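Proteasome activator protein PA26 (Trypanosoma brucei, PDB 1YAR) probably binds the end rings of the 20S proteasome and opens its gate, so that peptides can enter for degradation. Local coordinates at residues H85-Q90 / D124-K129. Residues are numbered along the deposited sequence; the frame is centred on the assembly and turned at random.
Sequences HNVYCQ and DELEIK
Tyr88 and Glu127 meet in a buried helix-helix contact near the centre of the chain, where helix 71-99 packs against the C-terminal part of helix 111-130 in the helical bundle of this PA28-family subunit. Their CA atoms, 6.0 Å apart from Tyr88 CA to Glu127 CA, are the nearest pair between the two segments. A chi1 of -176° sets the Tyr88 ring beside the carbonyl carbon of its own residue, and the ring then closes in on Glu127. Glu127, extended beyond CG, reaches over one face of that ring and sets OE1 3.3 Å from Tyr88 CE1, offset toward the rim. The carboxylate stands steeply to the ring, their planes 68° apart. Beside this pair the contact is apolar: Val87 CG1 touches Leu126 CD2 at 4.3 Å, and Trp34 of helix 24-57 packs on both residues. Leu131 covers Val87 and Tyr88, and His206 of a second subunit packs on Tyr88. Glu92 OE2 lies close to Glu127 OE1, a pairing of like charges that may favour protonation of one carboxylate, although Arg95, which touches Glu127 and pairs with Asp124, may offset this. A charged OE1 over the electron-rich ring face would be disfavoured too, which may add to that tendency.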
loop_
_atom_site.group_PDB
_atom_site.type_symbol
_atom_site.label_atom_id
_atom_site.label_comp_id
_atom_site.label_asym_id
_atom_site.label_seq_id
_atom_site.Cartn_x
_atom_site.Cartn_y
_atom_site.Cartn_z
ATOM N N HIS O 85 -65.700 -95.181 8.085
ATOM C CA HIS O 85 -66.087 -94.808 9.455
ATOM C C HIS O 85 -64.861 -94.455 10.309
ATOM O O HIS O 85 -64.826 -93.391 10.935
ATOM C CB HIS O 85 -66.914 -95.946 10.098
ATOM C CG HIS O 85 -67.210 -95.765 11.562
ATOM N ND1 HIS O 85 -67.643 -96.807 12.359
ATOM C CD2 HIS O 85 -67.187 -94.672 12.363
ATOM C CE1 HIS O 85 -67.844 -96.368 13.590
ATOM N NE2 HIS O 85 -67.570 -95.078 13.623
ATOM N N ASN O 86 -63.869 -95.350 10.343
ATOM C CA ASN O 86 -62.656 -95.130 11.130
ATOM C C ASN O 86 -61.863 -93.881 10.707
ATOM O O ASN O 86 -61.445 -93.081 11.542
ATOM C CB ASN O 86 -61.737 -96.355 11.043
ATOM C CG ASN O 86 -62.286 -97.554 11.808
ATOM O OD1 ASN O 86 -63.174 -97.410 12.659
ATOM N ND2 ASN O 86 -61.757 -98.737 11.513
ATOM N N VAL O 87 -61.650 -93.746 9.401
ATOM C CA VAL O 87 -60.944 -92.594 8.848
ATOM C C VAL O 87 -61.672 -91.295 9.191
ATOM O O VAL O 87 -61.027 -90.313 9.569
ATOM C CB VAL O 87 -60.728 -92.742 7.329
ATOM C CG1 VAL O 87 -60.229 -91.416 6.722
ATOM C CG2 VAL O 87 -59.715 -93.895 7.050
ATOM N N TYR O 88 -63.002 -91.294 9.088
ATOM C CA TYR O 88 -63.798 -90.113 9.467
ATOM C C TYR O 88 -63.541 -89.693 10.923
ATOM O O TYR O 88 -63.324 -88.523 11.205
ATOM C CB TYR O 88 -65.298 -90.366 9.268
ATOM C CG TYR O 88 -66.206 -89.172 9.533
ATOM C CD1 TYR O 88 -66.681 -88.398 8.476
ATOM C CD2 TYR O 88 -66.628 -88.842 10.829
ATOM C CE1 TYR O 88 -67.532 -87.326 8.690
ATOM C CE2 TYR O 88 -67.485 -87.751 11.055
ATOM C CZ TYR O 88 -67.931 -87.004 9.969
ATOM O OH TYR O 88 -68.781 -85.944 10.141
ATOM N N CYS O 89 -63.611 -90.650 11.846
ATOM C CA CYS O 89 -63.412 -90.333 13.264
ATOM C C CYS O 89 -61.969 -89.888 13.567
ATOM O O CYS O 89 -61.738 -89.007 14.392
ATOM C CB CYS O 89 -63.878 -91.507 14.159
ATOM S SG CYS O 89 -65.668 -91.807 14.066
ATOM N N GLN O 90 -60.999 -90.485 12.887
ATOM C CA GLN O 90 -59.603 -90.084 13.017
ATOM C C GLN O 90 -59.377 -88.657 12.468
ATOM O O GLN O 90 -58.670 -87.861 13.079
ATOM C CB GLN O 90 -58.721 -91.105 12.313
ATOM C CG GLN O 90 -58.595 -92.403 13.169
ATOM C CD GLN O 90 -58.271 -93.652 12.378
ATOM O OE1 GLN O 90 -58.133 -93.626 11.150
ATOM N NE2 GLN O 90 -58.159 -94.781 13.098
ATOM N N ASP O 124 -61.467 -81.272 5.739
ATOM C CA ASP O 124 -62.872 -81.125 5.336
ATOM C C ASP O 124 -63.202 -81.803 4.000
ATOM O O ASP O 124 -64.230 -82.489 3.882
ATOM C CB ASP O 124 -63.248 -79.652 5.239
ATOM C CG ASP O 124 -63.390 -78.989 6.593
ATOM O OD1 ASP O 124 -63.497 -79.707 7.623
ATOM O OD2 ASP O 124 -63.398 -77.733 6.725
ATOM N N GLU O 125 -62.356 -81.574 2.993
ATOM C CA GLU O 125 -62.505 -82.229 1.688
ATOM C C GLU O 125 -62.458 -83.750 1.831
ATOM O O GLU O 125 -63.258 -84.460 1.225
ATOM C CB GLU O 125 -61.412 -81.785 0.700
ATOM C CG GLU O 125 -61.710 -82.196 -0.751
ATOM C CD GLU O 125 -60.566 -81.936 -1.728
ATOM O OE1 GLU O 125 -59.598 -81.214 -1.371
ATOM O OE2 GLU O 125 -60.619 -82.477 -2.859
ATOM N N LEU O 126 -61.515 -84.245 2.621
ATOM C CA LEU O 126 -61.466 -85.680 2.915
ATOM C C LEU O 126 -62.791 -86.186 3.486
ATOM O O LEU O 126 -63.334 -87.182 3.007
ATOM C CB LEU O 126 -60.294 -86.011 3.850
ATOM C CG LEU O 126 -60.259 -87.400 4.502
ATOM C CD1 LEU O 126 -60.048 -88.471 3.448
ATOM C CD2 LEU O 126 -59.141 -87.462 5.541
ATOM N N GLU O 127 -63.313 -85.500 4.501
ATOM C CA GLU O 127 -64.513 -85.971 5.200
ATOM C C GLU O 127 -65.796 -85.812 4.414
ATOM O O GLU O 127 -66.645 -86.714 4.414
ATOM C CB GLU O 127 -64.670 -85.247 6.541
ATOM C CG GLU O 127 -63.571 -85.536 7.539
ATOM C CD GLU O 127 -63.939 -85.023 8.918
ATOM O OE1 GLU O 127 -65.125 -85.105 9.269
ATOM O OE2 GLU O 127 -63.067 -84.527 9.647
ATOM N N ILE O 128 -65.943 -84.666 3.755
ATOM C CA ILE O 128 -67.183 -84.335 3.061
ATOM C C ILE O 128 -67.194 -84.905 1.636
ATOM O O ILE O 128 -68.159 -85.554 1.219
ATOM C CB ILE O 128 -67.404 -82.795 3.035
ATOM C CG1 ILE O 128 -67.412 -82.188 4.452
ATOM C CG2 ILE O 128 -68.659 -82.428 2.240
ATOM C CD1 ILE O 128 -68.252 -82.912 5.476
ATOM N N LYS O 129 -66.121 -84.664 0.894
ATOM C CA LYS O 129 -66.093 -85.056 -0.499
ATOM C C LYS O 129 -65.583 -86.479 -0.706
ATOM O O LYS O 129 -66.297 -87.292 -1.278
ATOM C CB LYS O 129 -65.299 -84.059 -1.336
ATOM C CG LYS O 129 -65.891 -82.663 -1.337
ATOM C CD LYS O 129 -65.007 -81.734 -2.153
ATOM C CE LYS O 129 -65.614 -80.340 -2.313
ATOM N NZ LYS O 129 -64.633 -79.434 -3.026
#